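Farnesyl pyrophosphate synthetase (Staphylococcus aureus, PDB 5H9D) probably catalyses, with magnesium, the condensation of isoprenyl diphosphates into heptaprenyl diphosphate, paired with the subunit 1 chain of the same synthase. Local coordinates at residues A[246-251]-A[269-274]; A[213-218]-A[275-280]; A[47-52]-A[58-63]; A[179-184]-A[189-194]; A[82-87]-A[96-101]. One frame throughout, in Å; residues are numbered along the deposited sequence.

Contact 1: A[246-251]-A[269-274]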
# COMPACT_ATOMS: atom_id res chain seq x y z
N PRO A 246 -10.31 -35.40 -7.07
CA PRO A 246 -11.73 -35.07 -6.98
C PRO A 246 -12.38 -35.21 -5.59
O PRO A 246 -13.46 -34.67 -5.36
CB PRO A 246 -12.37 -35.97 -8.04
CG PRO A 246 -11.40 -37.09 -8.20
CD PRO A 246 -10.07 -36.39 -8.14
N ASP A 247 -11.74 -35.93 -4.68
CA ASP A 247 -12.30 -36.06 -3.32
C ASP A 247 -11.97 -34.77 -2.57
O ASP A 247 -12.83 -34.18 -1.91
CB ASP A 247 -11.66 -37.22 -2.56
CG ASP A 247 -11.88 -38.55 -3.22
OD1 ASP A 247 -10.90 -39.33 -3.34
OD2 ASP A 247 -13.03 -38.81 -3.63
N PHE A 248 -10.70 -34.37 -2.66
CA PHE A 248 -10.20 -33.18 -2.01
C PHE A 248 -10.92 -31.96 -2.60
O PHE A 248 -11.18 -30.98 -1.90
CB PHE A 248 -8.69 -33.07 -2.22
CG PHE A 248 -8.03 -31.97 -1.43
CD1 PHE A 248 -7.86 -32.09 -0.06
CD2 PHE A 248 -7.59 -30.81 -2.06
CE1 PHE A 248 -7.25 -31.07 0.68
CE2 PHE A 248 -6.99 -29.80 -1.34
CZ PHE A 248 -6.82 -29.92 0.03
N LYS A 249 -11.24 -32.01 -3.89
CA LYS A 249 -11.93 -30.89 -4.51
C LYS A 249 -13.30 -30.66 -3.85
O LYS A 249 -13.70 -29.53 -3.58
CB LYS A 249 -12.09 -31.13 -6.02
CG LYS A 249 -12.74 -29.95 -6.73
CD LYS A 249 -12.75 -30.13 -8.23
CE LYS A 249 -13.49 -28.98 -8.88
NZ LYS A 249 -13.58 -29.14 -10.36
N LEU A 250 -14.02 -31.74 -3.59
CA LEU A 250 -15.33 -31.62 -2.96
C LEU A 250 -15.09 -31.28 -1.50
O LEU A 250 -15.90 -30.61 -0.86
CB LEU A 250 -16.10 -32.94 -3.11
CG LEU A 250 -16.14 -33.43 -4.57
CD1 LEU A 250 -16.23 -34.96 -4.65
CD2 LEU A 250 -17.31 -32.73 -5.27
N LYS A 251 -13.96 -31.72 -0.98
CA LYS A 251 -13.62 -31.46 0.40
C LYS A 251 -13.32 -29.97 0.60
O LYS A 251 -13.43 -29.44 1.71
CB LYS A 251 -12.42 -32.31 0.82
CG LYS A 251 -12.10 -32.23 2.30
CD LYS A 251 -11.23 -33.41 2.72
CE LYS A 251 -10.73 -33.25 4.15
NZ LYS A 251 -11.87 -33.15 5.11
N GLN A 269 -3.42 -31.22 6.32
CA GLN A 269 -2.63 -32.44 6.56
C GLN A 269 -2.50 -33.28 5.31
O GLN A 269 -1.58 -34.07 5.19
CB GLN A 269 -3.28 -33.30 7.66
CG GLN A 269 -2.31 -33.73 8.75
CD GLN A 269 -1.76 -32.54 9.53
OE1 GLN A 269 -2.52 -31.81 10.19
NE2 GLN A 269 -0.45 -32.33 9.45
N ILE A 270 -3.44 -33.11 4.38
CA ILE A 270 -3.43 -33.86 3.13
C ILE A 270 -2.45 -33.23 2.14
O ILE A 270 -1.77 -33.93 1.39
CB ILE A 270 -4.84 -33.91 2.48
CG1 ILE A 270 -5.80 -34.73 3.35
CG2 ILE A 270 -4.75 -34.52 1.09
CD1 ILE A 270 -5.38 -36.19 3.55
N ILE A 271 -2.38 -31.90 2.14
CA ILE A 271 -1.49 -31.20 1.23
C ILE A 271 -0.02 -31.57 1.46
O ILE A 271 0.75 -31.70 0.50
CB ILE A 271 -1.67 -29.64 1.36
CG1 ILE A 271 -2.83 -29.16 0.48
CG2 ILE A 271 -0.40 -28.93 0.93
CD1 ILE A 271 -2.63 -29.37 -1.04
N ARG A 272 0.35 -31.77 2.72
CA ARG A 272 1.73 -32.10 3.07
C ARG A 272 2.29 -33.41 2.53
O ARG A 272 3.39 -33.43 1.96
CB ARG A 272 1.91 -32.04 4.58
CG ARG A 272 1.49 -30.70 5.14
CD ARG A 272 1.46 -30.69 6.65
NE ARG A 272 2.79 -30.54 7.23
CZ ARG A 272 3.01 -30.17 8.49
NH1 ARG A 272 1.98 -29.92 9.30
NH2 ARG A 272 4.26 -30.01 8.92
N LYS A 273 1.58 -34.52 2.71
CA LYS A 273 2.10 -35.79 2.20
C LYS A 273 1.83 -35.88 0.70
O LYS A 273 1.89 -36.96 0.10
CB LYS A 273 1.46 -36.99 2.91
CG LYS A 273 2.14 -38.34 2.58
CD LYS A 273 3.59 -38.39 3.10
CE LYS A 273 4.27 -39.75 2.88
NZ LYS A 273 4.58 -40.05 1.45
N SER A 274 1.56 -34.72 0.11
CA SER A 274 1.24 -34.62 -1.30
C SER A 274 2.43 -34.27 -2.20
O SER A 274 3.50 -33.83 -1.74
CB SER A 274 0.14 -33.57 -1.47
OG SER A 274 -0.24 -33.42 -2.83
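F248 drives its ring at two consecutive isoleucines, I270 and I271, and carries this side of the contact almost alone. Its CG stands anti to the backbone N (chi1 -172°), which sends the ring out from helix 246-253 toward helix 261-272. There the ring leans obliquely on both neighbours. On I270 the branch that touches is CG2: F248 CD1 sits 4.1 Å from I270 CG2, with I270 CB equally near F248 CE1, and the two side chains run past each other head to tail. A chi1 of -66° sets CG1 of I270 beside the backbone N and leaves CG2 to meet the ring. I271 meets the ring differently. It crosses F248 at about a right angle, bringing its methylene CG1 to 4.1 Å from F248 CZ. No hydrogen bond spans the two segments. Nearby, K251 NZ forms a salt bridge with E263, a polar tie between the same two helices. The phenyl ring also packs on C267 of helix 261-272 and on I238, E241 and M242 of helix 236-243, while I271 touches E241; F248 is thereby held among three short helices, 236-243, 246-253 and 261-272.

Contact 2: A[213-218]-A[275-280]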
# COMPACT_ATOMS: atom_id res chain seq x y z
N ASP A 213 3.57 -22.31 3.96
CA ASP A 213 2.50 -22.13 4.91
C ASP A 213 2.01 -23.51 5.35
O ASP A 213 1.28 -23.63 6.32
CB ASP A 213 1.37 -21.31 4.27
CG ASP A 213 0.64 -20.44 5.28
OD1 ASP A 213 -0.28 -20.93 5.96
OD2 ASP A 213 1.03 -19.25 5.41
N PHE A 214 2.46 -24.54 4.64
CA PHE A 214 2.08 -25.92 4.94
C PHE A 214 3.28 -26.73 5.42
O PHE A 214 3.15 -27.63 6.25
CB PHE A 214 1.50 -26.58 3.68
CG PHE A 214 0.14 -26.07 3.29
CD1 PHE A 214 -1.00 -26.44 4.00
CD2 PHE A 214 -0.02 -25.23 2.19
CE1 PHE A 214 -2.27 -26.00 3.62
CE2 PHE A 214 -1.28 -24.79 1.81
CZ PHE A 214 -2.40 -25.17 2.53
N THR A 215 4.46 -26.39 4.92
CA THR A 215 5.68 -27.11 5.23
C THR A 215 6.56 -26.57 6.40
O THR A 215 7.44 -27.30 6.88
CB THR A 215 6.56 -27.19 3.96
OG1 THR A 215 6.88 -25.86 3.50
CG2 THR A 215 5.81 -27.93 2.86
N SER A 216 6.31 -25.34 6.84
CA SER A 216 7.08 -24.70 7.90
C SER A 216 6.67 -25.07 9.34
O SER A 216 6.29 -26.21 9.61
CB SER A 216 7.01 -23.18 7.72
OG SER A 216 8.07 -22.48 8.36
N THR A 217 6.73 -24.12 10.26
CA THR A 217 6.38 -24.40 11.65
C THR A 217 5.59 -23.31 12.35
O THR A 217 5.78 -22.12 12.07
CB THR A 217 7.67 -24.68 12.50
OG1 THR A 217 8.48 -23.50 12.57
CG2 THR A 217 8.47 -25.83 11.90
N GLU A 218 4.70 -23.71 13.26
CA GLU A 218 3.88 -22.76 14.02
C GLU A 218 4.82 -21.72 14.62
O GLU A 218 4.48 -20.53 14.70
CB GLU A 218 3.11 -23.49 15.16
CG GLU A 218 1.80 -22.80 15.65
CD GLU A 218 2.01 -21.49 16.43
OE1 GLU A 218 1.00 -20.79 16.72
OE2 GLU A 218 3.17 -21.15 16.77
N ASP A 275 2.22 -34.49 -3.50
CA ASP A 275 3.23 -34.18 -4.51
C ASP A 275 3.04 -32.71 -4.91
O ASP A 275 3.94 -32.06 -5.45
CB ASP A 275 3.05 -35.08 -5.76
CG ASP A 275 3.42 -36.54 -5.50
OD1 ASP A 275 4.46 -36.80 -4.84
OD2 ASP A 275 2.69 -37.44 -5.96
N SER A 276 1.85 -32.21 -4.60
CA SER A 276 1.47 -30.84 -4.91
C SER A 276 2.33 -29.79 -4.24
O SER A 276 2.51 -28.70 -4.76
CB SER A 276 0.01 -30.64 -4.54
OG SER A 276 -0.81 -31.39 -5.42
N ILE A 277 2.88 -30.12 -3.09
CA ILE A 277 3.75 -29.18 -2.42
C ILE A 277 4.99 -29.08 -3.27
O ILE A 277 5.66 -28.05 -3.30
CB ILE A 277 4.14 -29.66 -1.01
CG1 ILE A 277 3.09 -29.19 -0.02
CG2 ILE A 277 5.50 -29.10 -0.62
CD1 ILE A 277 3.05 -27.68 0.14
N ASP A 278 5.30 -30.16 -3.97
CA ASP A 278 6.49 -30.16 -4.81
C ASP A 278 6.23 -29.62 -6.20
O ASP A 278 7.10 -28.99 -6.80
CB ASP A 278 7.08 -31.58 -4.83
CG ASP A 278 7.71 -31.97 -3.49
OD1 ASP A 278 8.84 -31.48 -3.20
OD2 ASP A 278 7.07 -32.72 -2.71
N GLU A 279 5.03 -29.84 -6.72
CA GLU A 279 4.70 -29.33 -8.03
C GLU A 279 4.68 -27.80 -7.87
O GLU A 279 5.10 -27.08 -8.77
CB GLU A 279 3.34 -29.86 -8.47
CG GLU A 279 3.03 -29.63 -9.95
CD GLU A 279 1.60 -30.01 -10.34
OE1 GLU A 279 1.13 -29.60 -11.43
OE2 GLU A 279 0.94 -30.72 -9.55
N ALA A 280 4.22 -27.31 -6.71
CA ALA A 280 4.16 -25.88 -6.43
C ALA A 280 5.58 -25.31 -6.42
O ALA A 280 5.89 -24.36 -7.14
CB ALA A 280 3.49 -25.63 -5.11
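Just ahead of I277, which packs against T215, the carbonyl oxygen D275 O takes two backbone N-H groups: a good bond from E279 N at 2.8 Å and a weak one from D278 N. The turn is further secured by S276, whose N is capped by S274 OG and whose own OG bonds to E241. I277 then reaches out tip to tip with T215. The methyl T215 CG2 is the meeting point, 3.7 Å from I277 CG2 and 3.9 Å from I277 CD1, and so lies against both methyls of the isoleucine. A chi1 of 60° explains it: the hydroxyl OG1 is tucked between the threonine's backbone N and carbonyl carbon, where it bonds to V211 O one turn back, and the methyl is left to face I277. F214 joins through its CB, 4.0 Å from I277 CD1, while its ring leads off towards I238, I268 and I271. Just before it, D213 closes the DDxxD sequence that forms the second aspartate-rich motif of prenyl synthases; its OD1 accepts a bond from D228 N. Chemically, then, the two segments adhere through carbon alone, with no hydrogen bond across: T215 OG1 is spent on V211 O and S276 OG on E241, and what passes between T215, F214 and I277 is van der Waals contact behind the end of an aspartate-rich motif.

Contact 3: A[47-52]-A[58-63]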
# COMPACT_ATOMS: atom_id res chain seq x y z
N PHE A 47 16.59 -4.77 -4.05
CA PHE A 47 16.49 -4.82 -5.49
C PHE A 47 16.64 -3.45 -6.15
O PHE A 47 17.10 -3.37 -7.27
CB PHE A 47 15.19 -5.49 -5.91
CG PHE A 47 15.26 -6.98 -5.89
CD1 PHE A 47 16.22 -7.63 -6.65
CD2 PHE A 47 14.43 -7.71 -5.10
CE1 PHE A 47 16.34 -9.00 -6.60
CE2 PHE A 47 14.53 -9.09 -5.04
CZ PHE A 47 15.49 -9.74 -5.78
N VAL A 48 16.25 -2.39 -5.46
CA VAL A 48 16.37 -1.05 -6.03
C VAL A 48 17.86 -0.67 -6.14
O VAL A 48 18.31 -0.24 -7.22
CB VAL A 48 15.62 0.00 -5.18
CG1 VAL A 48 15.77 1.37 -5.80
CG2 VAL A 48 14.16 -0.36 -5.08
N ILE A 49 18.61 -0.80 -5.04
CA ILE A 49 20.04 -0.50 -5.07
C ILE A 49 20.66 -1.33 -6.23
O ILE A 49 21.11 -0.76 -7.21
CB ILE A 49 20.73 -0.85 -3.67
CG1 ILE A 49 20.70 0.35 -2.72
CG2 ILE A 49 22.20 -1.24 -3.86
CD1 ILE A 49 19.42 0.50 -1.97
N LEU A 50 20.62 -2.66 -6.13
CA LEU A 50 21.16 -3.58 -7.15
C LEU A 50 20.75 -3.28 -8.59
O LEU A 50 21.58 -3.29 -9.48
CB LEU A 50 20.80 -5.03 -6.85
CG LEU A 50 21.89 -5.84 -6.16
CD1 LEU A 50 21.50 -7.28 -6.17
CD2 LEU A 50 23.21 -5.64 -6.87
N SER A 51 19.46 -3.03 -8.80
CA SER A 51 18.95 -2.70 -10.13
C SER A 51 19.58 -1.44 -10.70
O SER A 51 19.52 -1.22 -11.90
CB SER A 51 17.43 -2.47 -10.10
OG SER A 51 16.72 -3.68 -9.95
N SER A 52 20.16 -0.60 -9.87
CA SER A 52 20.73 0.62 -10.38
C SER A 52 22.18 0.53 -10.82
O SER A 52 22.65 1.44 -11.47
CB SER A 52 20.58 1.76 -9.37
OG SER A 52 21.51 1.62 -8.33
N GLU A 58 28.59 5.43 -11.27
CA GLU A 58 29.67 4.57 -10.79
C GLU A 58 29.55 4.21 -9.30
O GLU A 58 30.33 3.40 -8.76
CB GLU A 58 31.03 5.20 -11.06
CG GLU A 58 31.18 6.64 -10.59
CD GLU A 58 32.65 7.06 -10.46
OE1 GLU A 58 32.90 8.29 -10.38
OE2 GLU A 58 33.54 6.18 -10.40
N GLN A 59 28.55 4.82 -8.67
CA GLN A 59 28.26 4.61 -7.27
C GLN A 59 26.76 4.91 -7.11
O GLN A 59 26.18 5.62 -7.93
CB GLN A 59 29.09 5.58 -6.41
CG GLN A 59 28.75 7.06 -6.65
CD GLN A 59 28.96 7.91 -5.39
OE1 GLN A 59 28.40 9.02 -5.25
NE2 GLN A 59 29.77 7.39 -4.46
N THR A 60 26.15 4.35 -6.07
CA THR A 60 24.72 4.57 -5.83
C THR A 60 24.43 6.03 -5.50
O THR A 60 24.99 6.56 -4.55
CB THR A 60 24.23 3.70 -4.67
OG1 THR A 60 24.88 2.43 -4.69
CG2 THR A 60 22.76 3.48 -4.80
N SER A 61 23.54 6.66 -6.25
CA SER A 61 23.19 8.05 -6.00
C SER A 61 22.14 8.24 -4.88
O SER A 61 21.48 7.29 -4.47
CB SER A 61 22.70 8.71 -7.31
OG SER A 61 21.56 8.08 -7.86
N GLU A 62 22.01 9.47 -4.39
CA GLU A 62 21.04 9.74 -3.35
C GLU A 62 19.65 9.48 -3.90
O GLU A 62 18.77 8.98 -3.19
CB GLU A 62 21.13 11.19 -2.88
CG GLU A 62 20.31 11.50 -1.61
CD GLU A 62 20.50 10.44 -0.52
OE1 GLU A 62 21.61 9.88 -0.42
OE2 GLU A 62 19.54 10.16 0.23
N GLN A 63 19.44 9.81 -5.16
CA GLN A 63 18.15 9.59 -5.79
C GLN A 63 17.72 8.13 -5.73
O GLN A 63 16.52 7.84 -5.63
CB GLN A 63 18.16 10.06 -7.25
CG GLN A 63 16.99 9.52 -8.06
CD GLN A 63 16.86 10.10 -9.44
OE1 GLN A 63 16.03 9.66 -10.22
NE2 GLN A 63 17.66 11.09 -9.74
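I49 and S52, a turn apart in the segment that carries helix 43-51, are the residues that meet T60 as the chain comes back. Walking from the start, F47 packs on I173 and T177 of helix 158-183 and on L307 and L310 of helix 302-315, while V48 lies on L71 and S176. I49 brings its CG1 to 4.3 Å from T60 CG2, a loose aliphatic touch, with M6, E9 and V13 of helix 6-20 also against it. L50 points away from T60; its side chain packs on L306 and L307. S52 folds its hydroxyl back: chi1 of 76° places OG between its own backbone N and carbonyl carbon, and S52 OG donates to I49 O at 2.7 Å, in the carbonyl plane on a lone pair, with a C=O...OG angle of 144°. The backbone N of S52 binds that same I49 O, so one oxygen is gripped twice. The methyl T60 CG2, anti to its backbone N, faces this serine, 4.2 Å from S52 OG; the threonine hydroxyl bonds to E9 instead. S61 follows at the N-cap position of helix 62-85. This is a helix-loop-helix connection within the all-helical fold of the isoprenyl synthases.

Contact 4: A[179-184]-A[189-194]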
# COMPACT_ATOMS: atom_id res chain seq x y z
N VAL A 179 12.30 0.85 -11.69
CA VAL A 179 12.59 2.19 -11.23
C VAL A 179 14.07 2.31 -10.81
O VAL A 179 14.75 3.29 -11.11
CB VAL A 179 11.70 2.52 -10.00
CG1 VAL A 179 12.05 3.90 -9.46
CG2 VAL A 179 10.22 2.44 -10.39
N GLY A 180 14.56 1.31 -10.13
CA GLY A 180 15.94 1.36 -9.70
C GLY A 180 16.90 1.56 -10.85
O GLY A 180 17.95 2.20 -10.71
N ALA A 181 16.55 1.00 -12.01
CA ALA A 181 17.40 1.14 -13.18
C ALA A 181 17.13 2.49 -13.83
O ALA A 181 18.05 3.17 -14.28
CB ALA A 181 17.11 0.01 -14.15
N ILE A 182 15.86 2.89 -13.84
CA ILE A 182 15.46 4.15 -14.43
C ILE A 182 16.00 5.31 -13.64
O ILE A 182 16.03 6.43 -14.15
CB ILE A 182 13.94 4.29 -14.50
CG1 ILE A 182 13.38 3.25 -15.48
CG2 ILE A 182 13.55 5.73 -14.91
CD1 ILE A 182 11.88 3.23 -15.55
N THR A 183 16.41 5.07 -12.40
CA THR A 183 16.97 6.18 -11.61
C THR A 183 18.42 6.51 -12.00
O THR A 183 18.83 7.67 -11.94
CB THR A 183 16.93 5.92 -10.08
OG1 THR A 183 17.79 4.83 -9.75
CG2 THR A 183 15.53 5.62 -9.63
N SER A 184 19.18 5.49 -12.40
CA SER A 184 20.59 5.67 -12.77
C SER A 184 20.75 5.73 -14.29
O SER A 184 21.81 5.42 -14.85
CB SER A 184 21.45 4.54 -12.19
OG SER A 184 21.04 3.28 -12.68
N GLU A 189 16.58 -1.51 -22.95
CA GLU A 189 16.79 -2.96 -22.77
C GLU A 189 17.12 -3.41 -21.37
O GLU A 189 16.47 -4.30 -20.84
CB GLU A 189 17.89 -3.46 -23.70
CG GLU A 189 17.32 -4.05 -24.96
CD GLU A 189 16.33 -5.16 -24.68
OE1 GLU A 189 16.75 -6.22 -24.14
OE2 GLU A 189 15.13 -4.97 -24.99
N THR A 190 18.14 -2.81 -20.78
CA THR A 190 18.54 -3.15 -19.43
C THR A 190 17.36 -2.95 -18.46
O THR A 190 17.15 -3.77 -17.57
CB THR A 190 19.76 -2.29 -18.99
OG1 THR A 190 19.56 -0.93 -19.39
CG2 THR A 190 21.03 -2.83 -19.65
N VAL A 191 16.59 -1.89 -18.67
CA VAL A 191 15.43 -1.61 -17.83
C VAL A 191 14.38 -2.69 -18.08
O VAL A 191 13.87 -3.32 -17.15
CB VAL A 191 14.80 -0.21 -18.13
CG1 VAL A 191 13.53 -0.02 -17.31
CG2 VAL A 191 15.79 0.89 -17.80
N ARG A 192 14.05 -2.90 -19.35
CA ARG A 192 13.08 -3.91 -19.70
C ARG A 192 13.56 -5.24 -19.13
O ARG A 192 12.77 -6.05 -18.65
CB ARG A 192 12.94 -4.01 -21.22
CG ARG A 192 11.49 -3.97 -21.70
CD ARG A 192 10.72 -5.22 -21.31
NE ARG A 192 10.73 -6.23 -22.36
CZ ARG A 192 11.81 -6.87 -22.82
NH1 ARG A 192 13.02 -6.62 -22.33
NH2 ARG A 192 11.67 -7.77 -23.79
N LYS A 193 14.87 -5.43 -19.14
CA LYS A 193 15.46 -6.65 -18.61
C LYS A 193 15.22 -6.75 -17.10
O LYS A 193 14.79 -7.78 -16.59
CB LYS A 193 16.97 -6.67 -18.89
CG LYS A 193 17.52 -8.05 -19.06
CD LYS A 193 16.96 -8.64 -20.34
CE LYS A 193 17.60 -7.97 -21.60
NZ LYS A 193 19.09 -8.23 -21.71
N LEU A 194 15.50 -5.67 -16.38
CA LEU A 194 15.32 -5.68 -14.94
C LEU A 194 13.84 -5.66 -14.55
O LEU A 194 13.46 -6.23 -13.53
CB LEU A 194 16.12 -4.54 -14.32
CG LEU A 194 17.62 -4.87 -14.44
CD1 LEU A 194 18.47 -3.62 -14.22
CD2 LEU A 194 17.97 -5.95 -13.46
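A181 puts its lone methyl between V191 and L194: A181 CB lies 4.0 Å from V191 CG2 and 3.9 Å from L194 CD1. Beside it I182 crosses V191 at about a right angle, with I182 CG1 3.8 Å from V191 CG1. V191 thus uses both branches. With chi1 at 175°, CG1 stands anti to the backbone N and meets the isoleucine, while CG2, beside that N, touches the alanine and the isoleucine CG1 as well. The small residue allows the backbones in close, A181 and V191 having CA atoms 5.8 Å apart, and the local axes approach to 8.9 Å in an antiparallel helical hairpin, at 159° between directions. One shell out, L194 also packs on F54 and I182 on V129 of helix 127-150. L194 O accepts a bond from T177 OG1, a polar tie between the two helices beyond the contact itself, and T190 OG1 binds D187 O at the turn. On helix 188-215, E189 has long ion pairs with R192 and K193. Across the interface itself only aliphatic carbon meets aliphatic carbon, so the contact is apolar, and the charge of E189 is paired within its own helix.

Contact 5: A[82-87]-A[96-101]. With PO4 (phosphate ion), chain H.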
# COMPACT_ATOMS: atom_id res chain seq x y z
N ASP A 82 -2.44 -4.22 6.53
CA ASP A 82 -2.76 -5.63 6.37
C ASP A 82 -3.08 -6.33 7.70
O ASP A 82 -4.05 -7.08 7.77
CB ASP A 82 -1.65 -6.35 5.61
CG ASP A 82 -1.97 -6.50 4.11
OD1 ASP A 82 -3.09 -6.10 3.69
OD2 ASP A 82 -1.09 -7.02 3.37
N ASP A 83 -2.31 -6.08 8.76
CA ASP A 83 -2.59 -6.73 10.05
C ASP A 83 -3.90 -6.26 10.71
O ASP A 83 -4.38 -6.91 11.64
CB ASP A 83 -1.43 -6.51 11.04
CG ASP A 83 -0.07 -6.87 10.45
OD1 ASP A 83 0.07 -7.98 9.89
OD2 ASP A 83 0.86 -6.04 10.57
N VAL A 84 -4.46 -5.12 10.27
CA VAL A 84 -5.72 -4.62 10.82
C VAL A 84 -6.84 -5.40 10.16
O VAL A 84 -7.86 -5.71 10.77
CB VAL A 84 -6.00 -3.10 10.52
CG1 VAL A 84 -7.43 -2.74 10.96
CG2 VAL A 84 -5.01 -2.20 11.25
N ILE A 85 -6.67 -5.71 8.88
CA ILE A 85 -7.69 -6.44 8.17
C ILE A 85 -7.77 -7.91 8.59
O ILE A 85 -8.85 -8.44 8.75
CB ILE A 85 -7.45 -6.35 6.64
CG1 ILE A 85 -7.46 -4.90 6.21
CG2 ILE A 85 -8.52 -7.12 5.88
CD1 ILE A 85 -7.13 -4.70 4.78
N ASP A 86 -6.63 -8.55 8.79
CA ASP A 86 -6.59 -9.97 9.16
C ASP A 86 -6.68 -10.26 10.64
O ASP A 86 -6.40 -11.38 11.05
CB ASP A 86 -5.29 -10.63 8.67
CG ASP A 86 -5.06 -10.48 7.16
OD1 ASP A 86 -6.04 -10.24 6.40
OD2 ASP A 86 -3.89 -10.63 6.74
N LYS A 87 -7.05 -9.27 11.45
CA LYS A 87 -7.13 -9.49 12.88
C LYS A 87 -5.85 -10.22 13.34
O LYS A 87 -5.83 -10.88 14.37
CB LYS A 87 -8.37 -10.32 13.21
CG LYS A 87 -9.68 -9.52 13.24
CD LYS A 87 -10.91 -10.44 13.14
CE LYS A 87 -12.17 -9.83 13.76
NZ LYS A 87 -12.31 -10.10 15.24
N THR A 96 1.35 -6.57 16.54
CA THR A 96 1.02 -5.73 15.40
C THR A 96 0.58 -4.42 16.04
O THR A 96 0.21 -4.42 17.21
CB THR A 96 -0.09 -6.38 14.55
OG1 THR A 96 -1.22 -6.69 15.36
CG2 THR A 96 0.43 -7.65 13.94
N ILE A 97 0.65 -3.32 15.31
CA ILE A 97 0.28 -2.03 15.88
C ILE A 97 -1.13 -2.04 16.43
O ILE A 97 -1.37 -1.60 17.55
CB ILE A 97 0.43 -0.87 14.85
CG1 ILE A 97 1.81 -0.92 14.21
CG2 ILE A 97 0.24 0.49 15.52
CD1 ILE A 97 2.89 -0.85 15.20
N SER A 98 -2.06 -2.52 15.64
CA SER A 98 -3.46 -2.61 16.08
C SER A 98 -3.58 -3.26 17.46
O SER A 98 -4.49 -2.96 18.19
CB SER A 98 -4.26 -3.38 15.04
OG SER A 98 -3.35 -4.04 14.14
N LYS A 99 -2.65 -4.13 17.83
CA LYS A 99 -2.73 -4.78 19.14
C LYS A 99 -1.92 -4.14 20.24
O LYS A 99 -2.27 -4.26 21.41
CB LYS A 99 -2.37 -6.27 19.07
CG LYS A 99 -3.50 -7.14 18.54
CD LYS A 99 -3.36 -8.56 19.03
CE LYS A 99 -4.50 -9.41 18.49
NZ LYS A 99 -5.79 -8.68 18.67
N LYS A 100 -0.84 -3.45 19.88
CA LYS A 100 0.01 -2.78 20.86
C LYS A 100 -0.65 -1.47 21.26
O LYS A 100 -0.43 -0.98 22.34
CB LYS A 100 1.37 -2.49 20.25
CG LYS A 100 2.50 -2.39 21.24
CD LYS A 100 3.80 -2.05 20.53
CE LYS A 100 5.00 -2.28 21.44
NZ LYS A 100 4.74 -1.87 22.86
N TRP A 101 -1.45 -0.91 20.37
CA TRP A 101 -2.15 0.35 20.64
C TRP A 101 -3.63 0.09 20.36
O TRP A 101 -4.37 -0.34 21.23
CB TRP A 101 -1.61 1.47 19.72
CG TRP A 101 -0.25 2.04 20.11
CD1 TRP A 101 -0.01 3.07 20.98
CD2 TRP A 101 1.04 1.61 19.63
NE1 TRP A 101 1.34 3.32 21.04
CE2 TRP A 101 2.00 2.44 20.23
CE3 TRP A 101 1.47 0.61 18.74
CZ2 TRP A 101 3.36 2.30 19.99
CZ3 TRP A 101 2.84 0.47 18.50
CH2 TRP A 101 3.77 1.32 19.13
P PO4 H . 6.25 -5.19 23.51
O1 PO4 H . 7.52 -4.42 23.50
O2 PO4 H . 5.34 -4.63 24.54
O3 PO4 H . 5.60 -5.09 22.17
O4 PO4 H . 6.53 -6.61 23.81
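With chi1 at -51°, D83 swings its CG anti to the carbonyl carbon, and with chi1 at 54°, T96 does the same with its methyl, so that the base of the acid side chain and the methyl come together. D83 belongs to the DDxxD sequence D82 to D86, the first aspartate-rich motif of prenyl synthases, which in this family serves magnesium and the substrate diphosphate. The two side chains cross obliquely, T96 CG2 lying 3.6 Å from both D83 CB and D83 CG. This is carbon packed against the stem of an acid, and the polar end of D83 is engaged by a different residue: OD1 forms a salt bridge with R91, on the short strand 90-91 of the hairpin joining the two segments. That arginine, together with the methyl, probably limits how the carboxylate can turn. One residue on, V84 offers its CG2 to S98, 3.8 Å from S98 OG and 4.0 Å from S98 CB, and also packs on A106 and on I71 of the subunit 1 chain. Short helix 97-100 is held from its start by T96 O, which accepts from both K99 N and K100 N. T96 OG1 has a weak bond to S88 O. At the far end of this helix K100 lays its CG over one face of the W101 ring, 3.9 Å above the plane and off towards the rim, then bends at chi4 so that K100 NZ gives a weak hydrogen bond, 3.3 Å, to O2 of a phosphate ion that is likely a crystallisation additive.

How the contacts relate
Along the chain, contact 3 closes first, then contact 5, then contact 4; contact 2 spans the longest interval, with contact 1 lying between its two segments. In space they fall into two touching pairs and a single. Contacts 3 and 4, centres 11 Å apart, share one end of the helical bundle, where S184 OG probably bonds S52 O. Contacts 1 and 2, centres 12 Å apart, lie on the opposite side of the chain's centre; the centres of contacts 1 and 3 are about 46 Å apart. Long helices bridge these distances: 62-85 serves contacts 3 and 5, and 188-215 serves contacts 4 and 2. Both carry an aspartate-rich motif near their C-terminal end, leaving contacts 2 and 5 about 10 Å apart at nearest atoms, consistent with motifs flanking the family's active site.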